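Local structure of agarase (Pseudoalteromonas fuliginea, 6XJ9) at residues 581-584 against 585-589; 630-633 against 634-637; 652-655 against 656-659. The protein probably hydrolyses agarose, the galactan of red algal cell walls, as a family 50 glycoside hydrolase with a CBM-like domain. All coordinates share one frame; numbering follows the deposited sequence.

Interaction 1 of 3, residues 581-584 against 585-589; sequences EEQL and VDFSI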
# COMPACT_ATOMS: atom_id res chain seq x y z
N GLU A 581 -17.24 30.79 -41.15
CA GLU A 581 -17.26 29.35 -40.90
C GLU A 581 -16.94 28.57 -42.16
O GLU A 581 -16.43 27.45 -42.07
CB GLU A 581 -18.63 28.90 -40.39
CG GLU A 581 -18.90 29.34 -38.97
CD GLU A 581 -20.31 28.99 -38.50
OE1 GLU A 581 -20.82 27.93 -38.90
OE2 GLU A 581 -20.89 29.80 -37.76
N GLU A 582 -17.25 29.15 -43.33
CA GLU A 582 -17.16 28.45 -44.60
C GLU A 582 -15.70 28.10 -44.90
O GLU A 582 -15.43 27.05 -45.48
CB GLU A 582 -17.79 29.26 -45.74
CG GLU A 582 -19.31 29.29 -45.71
CD GLU A 582 -19.90 30.06 -44.55
OE1 GLU A 582 -19.36 31.12 -44.20
OE2 GLU A 582 -20.89 29.58 -43.98
N GLN A 583 -14.77 28.97 -44.49
CA GLN A 583 -13.35 28.81 -44.78
C GLN A 583 -12.73 27.65 -43.99
O GLN A 583 -11.62 27.25 -44.32
CB GLN A 583 -12.58 30.07 -44.40
CG GLN A 583 -12.46 30.27 -42.89
CD GLN A 583 -12.10 31.69 -42.55
OE1 GLN A 583 -11.37 32.35 -43.28
NE2 GLN A 583 -12.60 32.16 -41.42
N LEU A 584 -13.43 27.14 -42.97
CA LEU A 584 -12.81 26.19 -42.05
C LEU A 584 -12.45 24.89 -42.77
O LEU A 584 -11.56 24.16 -42.34
CB LEU A 584 -13.71 25.96 -40.82
CG LEU A 584 -13.84 27.12 -39.84
CD1 LEU A 584 -14.62 26.71 -38.60
CD2 LEU A 584 -12.47 27.68 -39.42
N VAL A 585 -13.10 24.64 -43.92
CA VAL A 585 -12.78 23.45 -44.69
C VAL A 585 -11.39 23.62 -45.31
O VAL A 585 -10.59 22.69 -45.33
CB VAL A 585 -13.88 23.10 -45.73
CG1 VAL A 585 -13.39 22.13 -46.79
CG2 VAL A 585 -15.14 22.54 -45.06
N ASP A 586 -11.10 24.85 -45.74
CA ASP A 586 -9.81 25.23 -46.27
C ASP A 586 -8.74 25.26 -45.16
O ASP A 586 -7.60 24.87 -45.40
CB ASP A 586 -9.90 26.55 -47.05
CG ASP A 586 -10.94 26.47 -48.16
OD1 ASP A 586 -11.00 25.42 -48.80
OD2 ASP A 586 -11.70 27.44 -48.34
N PHE A 587 -9.12 25.75 -43.97
CA PHE A 587 -8.22 25.79 -42.83
C PHE A 587 -7.73 24.38 -42.51
O PHE A 587 -6.56 24.17 -42.19
CB PHE A 587 -8.88 26.48 -41.63
CG PHE A 587 -8.93 27.99 -41.69
CD1 PHE A 587 -8.81 28.68 -42.89
CD2 PHE A 587 -9.10 28.74 -40.53
CE1 PHE A 587 -8.86 30.06 -42.94
CE2 PHE A 587 -9.17 30.13 -40.58
CZ PHE A 587 -9.04 30.79 -41.78
N SER A 588 -8.65 23.42 -42.64
CA SER A 588 -8.39 22.01 -42.41
C SER A 588 -7.43 21.45 -43.45
O SER A 588 -6.55 20.66 -43.11
CB SER A 588 -9.68 21.26 -42.38
OG SER A 588 -9.55 20.10 -41.58
N ILE A 589 -7.60 21.86 -44.71
CA ILE A 589 -6.76 21.43 -45.83
C ILE A 589 -5.34 21.95 -45.61
O ILE A 589 -4.37 21.21 -45.78
CB ILE A 589 -7.37 21.90 -47.17
CG1 ILE A 589 -8.54 21.01 -47.61
CG2 ILE A 589 -6.31 22.00 -48.26
CD1 ILE A 589 -9.33 21.54 -48.79

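Interaction 2 of 3, residues 630-633 against 634-637; sequences VKAS and AKYV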
# COMPACT_ATOMS: atom_id res chain seq x y z
N VAL A 630 -3.10 14.50 -36.54
CA VAL A 630 -3.07 13.07 -36.25
C VAL A 630 -3.25 12.29 -37.56
O VAL A 630 -2.55 11.30 -37.81
CB VAL A 630 -4.13 12.64 -35.22
CG1 VAL A 630 -4.09 11.12 -35.02
CG2 VAL A 630 -3.98 13.34 -33.89
N LYS A 631 -4.21 12.74 -38.37
CA LYS A 631 -4.51 12.14 -39.66
C LYS A 631 -3.27 12.19 -40.56
O LYS A 631 -2.93 11.19 -41.17
CB LYS A 631 -5.75 12.79 -40.29
CG LYS A 631 -6.15 12.23 -41.65
CD LYS A 631 -7.29 13.00 -42.32
CE LYS A 631 -7.41 12.65 -43.79
NZ LYS A 631 -8.58 13.32 -44.41
N ALA A 632 -2.60 13.34 -40.62
CA ALA A 632 -1.41 13.46 -41.45
C ALA A 632 -0.35 12.47 -40.98
O ALA A 632 0.25 11.78 -41.81
CB ALA A 632 -0.89 14.88 -41.45
N SER A 633 -0.15 12.37 -39.66
CA SER A 633 0.87 11.49 -39.11
C SER A 633 0.61 10.02 -39.45
O SER A 633 1.56 9.25 -39.69
CB SER A 633 1.03 11.70 -37.62
OG SER A 633 0.05 10.99 -36.89
N ALA A 634 -0.67 9.62 -39.48
CA ALA A 634 -1.07 8.23 -39.64
C ALA A 634 -0.59 7.66 -40.97
O ALA A 634 -0.42 6.45 -41.09
CB ALA A 634 -2.56 8.10 -39.48
N LYS A 635 -0.33 8.54 -41.94
CA LYS A 635 0.10 8.16 -43.28
C LYS A 635 1.60 7.87 -43.30
O LYS A 635 2.12 7.44 -44.33
CB LYS A 635 -0.17 9.32 -44.24
CG LYS A 635 -1.63 9.70 -44.43
CD LYS A 635 -1.85 10.74 -45.51
CE LYS A 635 -1.43 12.14 -45.08
NZ LYS A 635 -2.59 12.93 -44.59
N TYR A 636 2.32 8.13 -42.20
CA TYR A 636 3.77 8.04 -42.24
C TYR A 636 4.36 7.20 -41.11
O TYR A 636 5.30 6.46 -41.36
CB TYR A 636 4.41 9.43 -42.30
CG TYR A 636 4.06 10.24 -43.53
CD1 TYR A 636 4.68 10.01 -44.74
CD2 TYR A 636 3.07 11.21 -43.48
CE1 TYR A 636 4.35 10.74 -45.88
CE2 TYR A 636 2.72 11.95 -44.60
CZ TYR A 636 3.37 11.72 -45.80
OH TYR A 636 3.04 12.46 -46.91
N VAL A 637 3.82 7.34 -39.90
CA VAL A 637 4.39 6.72 -38.71
C VAL A 637 4.01 5.24 -38.63
O VAL A 637 2.98 4.83 -39.13
CB VAL A 637 3.98 7.47 -37.43
CG1 VAL A 637 4.26 8.96 -37.56
CG2 VAL A 637 2.52 7.23 -37.08

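Interaction 3 of 3, residues 652-655 against 656-659; sequences DKWA and FLSQ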
# COMPACT_ATOMS: atom_id res chain seq x y z
N ASP A 652 -14.09 7.28 -24.78
CA ASP A 652 -14.67 8.40 -25.51
C ASP A 652 -13.58 9.31 -26.07
O ASP A 652 -13.73 9.86 -27.16
CB ASP A 652 -15.80 9.11 -24.75
CG ASP A 652 -15.41 9.77 -23.44
OD1 ASP A 652 -14.20 9.78 -23.09
OD2 ASP A 652 -16.32 10.25 -22.76
N LYS A 653 -12.45 9.41 -25.35
CA LYS A 653 -11.35 10.28 -25.75
C LYS A 653 -10.57 9.70 -26.94
O LYS A 653 -10.02 10.46 -27.73
CB LYS A 653 -10.44 10.56 -24.55
CG LYS A 653 -9.23 11.46 -24.79
CD LYS A 653 -9.56 12.89 -25.22
CE LYS A 653 -8.51 13.90 -24.78
NZ LYS A 653 -8.46 15.09 -25.66
N TRP A 654 -10.54 8.37 -27.07
CA TRP A 654 -9.59 7.71 -27.96
C TRP A 654 -10.26 6.95 -29.11
O TRP A 654 -9.56 6.29 -29.88
CB TRP A 654 -8.63 6.82 -27.16
CG TRP A 654 -7.85 7.65 -26.19
CD1 TRP A 654 -8.09 7.81 -24.85
CD2 TRP A 654 -6.73 8.50 -26.50
NE1 TRP A 654 -7.18 8.68 -24.30
CE2 TRP A 654 -6.33 9.11 -25.29
CE3 TRP A 654 -6.01 8.78 -27.67
CZ2 TRP A 654 -5.26 10.00 -25.23
CZ3 TRP A 654 -4.94 9.65 -27.61
CH2 TRP A 654 -4.57 10.24 -26.40
N ALA A 655 -11.59 7.08 -29.23
CA ALA A 655 -12.37 6.37 -30.24
C ALA A 655 -11.94 6.80 -31.64
O ALA A 655 -12.07 6.03 -32.58
CB ALA A 655 -13.84 6.62 -30.02
N PHE A 656 -11.44 8.03 -31.74
CA PHE A 656 -11.05 8.63 -33.01
C PHE A 656 -9.99 7.77 -33.70
O PHE A 656 -9.83 7.89 -34.91
CB PHE A 656 -10.57 10.07 -32.82
CG PHE A 656 -9.20 10.20 -32.20
CD1 PHE A 656 -8.06 10.33 -32.98
CD2 PHE A 656 -9.05 10.15 -30.82
CE1 PHE A 656 -6.80 10.41 -32.41
CE2 PHE A 656 -7.78 10.24 -30.25
CZ PHE A 656 -6.66 10.37 -31.04
N LEU A 657 -9.30 6.89 -32.96
CA LEU A 657 -8.21 6.10 -33.51
C LEU A 657 -8.71 5.08 -34.53
O LEU A 657 -7.95 4.61 -35.38
CB LEU A 657 -7.46 5.39 -32.37
CG LEU A 657 -6.52 6.28 -31.54
CD1 LEU A 657 -5.87 5.47 -30.43
CD2 LEU A 657 -5.46 6.93 -32.43
N SER A 658 -10.01 4.75 -34.45
CA SER A 658 -10.62 3.82 -35.39
C SER A 658 -10.62 4.40 -36.81
O SER A 658 -10.79 3.68 -37.78
CB SER A 658 -12.00 3.45 -34.91
OG SER A 658 -12.83 4.60 -34.85
N GLN A 659 -10.38 5.71 -36.94
CA GLN A 659 -10.27 6.38 -38.23
C GLN A 659 -9.06 5.86 -39.02
O GLN A 659 -9.10 5.85 -40.25
CB GLN A 659 -10.16 7.89 -38.00
CG GLN A 659 -10.57 8.76 -39.18
CD GLN A 659 -10.61 10.22 -38.78
OE1 GLN A 659 -10.99 10.58 -37.67
NE2 GLN A 659 -10.19 11.08 -39.69
O HOH W 1 -12.73 10.05 -29.79

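Interaction 1 of 3, residues 581-584 against 585-589
Gln583 and Phe587 meet one turn apart where helix 584-609 begins. The Gln583 carbonyl O takes the Phe587 backbone N at 2.9 Å. Asp586 N reaches the same Gln583 O at 2.8 Å, but this bond is strongly bent and weak. Ser588 N bonds to Leu584 O at 3.0 Å. Before these bonds, a type I beta turn from Glu581 to Leu584 leads the chain into the helix; in it Leu584 N donates to Glu581 O. Gln583 N is bonded to Asn580 OD1.

The side chains follow the same spacing. CG of Gln583 sits between the backbone N and the carbonyl carbon (chi1 71°), and the rest of the chain is extended. This places CG over one face of the Phe587 ring, 3.8 Å from its centroid, in a CH-pi contact. The amide runs on outward by the ring's rim at CE1 and CZ, with Gln583 OE1 3.2 Å from Phe587 CZ and its plane turned 32° from the ring. Gln583 NE2 is satisfied by the carbonyl O of Asp577. Leu584 CD2 packs on Phe587 CD2 at 3.7 Å. Beyond the segments the ring touches Val525, Ile526 and Leu529 of helix 523-529. With an alanine here instead of Phe587, Gln583 CG would probably lose the aromatic face it lies on, and a gap would open toward helix 523-529.

The buried Asp586 carboxylate has partners elsewhere: OD1 makes a salt bridge to Lys549, and OD2 accepts from Tyr550 OH and Trp560 NE1. Ser588 OG is hydrogen-bonded to Glu628 of helix 627-634. The Asp586 carboxylate, Gln583 NE2 and Ser588 OG are thus all matched, and the Asp586 charge is probably stabilised by Lys549 and two neutral donors, tying the first turn to the neighbouring helices.

Interaction 2 of 3, residues 630-633 against 634-637
Ser633 O receives two backbone donors near the end of helix 627-634. Val637 N lies 3.0 Å from Ser633 O, almost in line with the C=O bond, while Tyr636 N approaches the same oxygen from above the carbonyl plane at 2.9 Å. This doubly bonded oxygen holds the turn by which the chain leaves the helix. One turn earlier, Val630 O also takes two donors, Ala634 N at 3.0 Å and Ser633 OG at 2.8 Å, both from the same face of its plane. The serine hydroxyl stands between its backbone N and carbonyl carbon (chi1 82°) and so bonds back to the carbonyl three residues earlier, as helical serines often do. Ala632 O accepts Lys635 N at 3.3 Å, and the edge of the Tyr636 ring lies beside that oxygen, with CD2 at 3.3 Å. Both methyls of Val637 lie against Ser633 O.

Further out, Tyr636 OH is hydrogen-bonded to Asp596, which fixes the far end of the ring. The Val637 carbonyl accepts from Lys662 NZ.

The end of the helix lies between helix 584-609, where Ala595, Phe599 and Ser600 meet Ala632, Ser633 and Tyr636, and the sheet. Val630 and Ser633 touch Phe620 of strand 620-621; Val630 also meets Phe642, and Ser633 meets Ile640, of strand 640-643.

Interaction 3 of 3, residues 652-655 against 656-659
Trp654 and Phe656 run alongside each other in the same direction near the end of helix 651-654, with 3-10 geometry following. Their aromatic contact is oblique. The indole six-membered ring and the phenyl ring have centroids 5.7 Å apart and planes at 36°, with Trp654 CE3 nearest Phe656 CE2 at 3.5 Å. The phenyl ring reaches back because CG of Phe656 stands between its backbone N and carbonyl carbon (chi1 74°). Its edge then meets Lys653 O in plane, with Phe656 CD2 at 3.3 Å. Leu657 CD1 adds a looser apolar touch on Trp654 CE3.

The hydrogen bonds have the three-residue spacing of a 3-10 turn. Leu657 N donates to Trp654 O at 3.1 Å. Ala655 O is gripped twice by Ser658, by the backbone N at 3.1 Å and by OG at 2.8 Å, the hydroxyl meeting the carbonyl nearly end-on.

One water joins the two segments. It donates to Asp652 O at 2.8 Å and accepts a weak bond from Phe656 N.

Around this, Trp654 makes edge-to-face pairs with Phe642 of strand 640-643 and Phe709 of strand 709-714. Leu657 and Ser658 touch Tyr708, just before the latter strand. Phe656 packs on Ile627 of helix 627-634, and Lys653 NZ bonds to Asp622 O. The turn thus joins that helix to the strands of the sheet.

How the interactions relate
The three contacts run in series and none nests in or crosses another. Each joins neighbouring stretches of chain and closes only a turn. Interaction 1 starts helix 584-609 and ties it to helices 523-529, 537-550, 553-560 and 627-634. Interaction 2 follows at the end of helix 627-634 and leads to strand 640-643. Interaction 3 follows helix 651-654 and leads toward strand 664-666. Interactions 2 and 3 touch, Val630 CG1 3.8 Å from Phe656 CE1, and both reach strands of the sheet through Phe642. Interaction 1 stays about 7 Å from interaction 2 at the nearest atoms, but helix 584-609 links them. These helices and parallel strands are consistent with the (beta/alpha)8 barrel of GH50 enzymes.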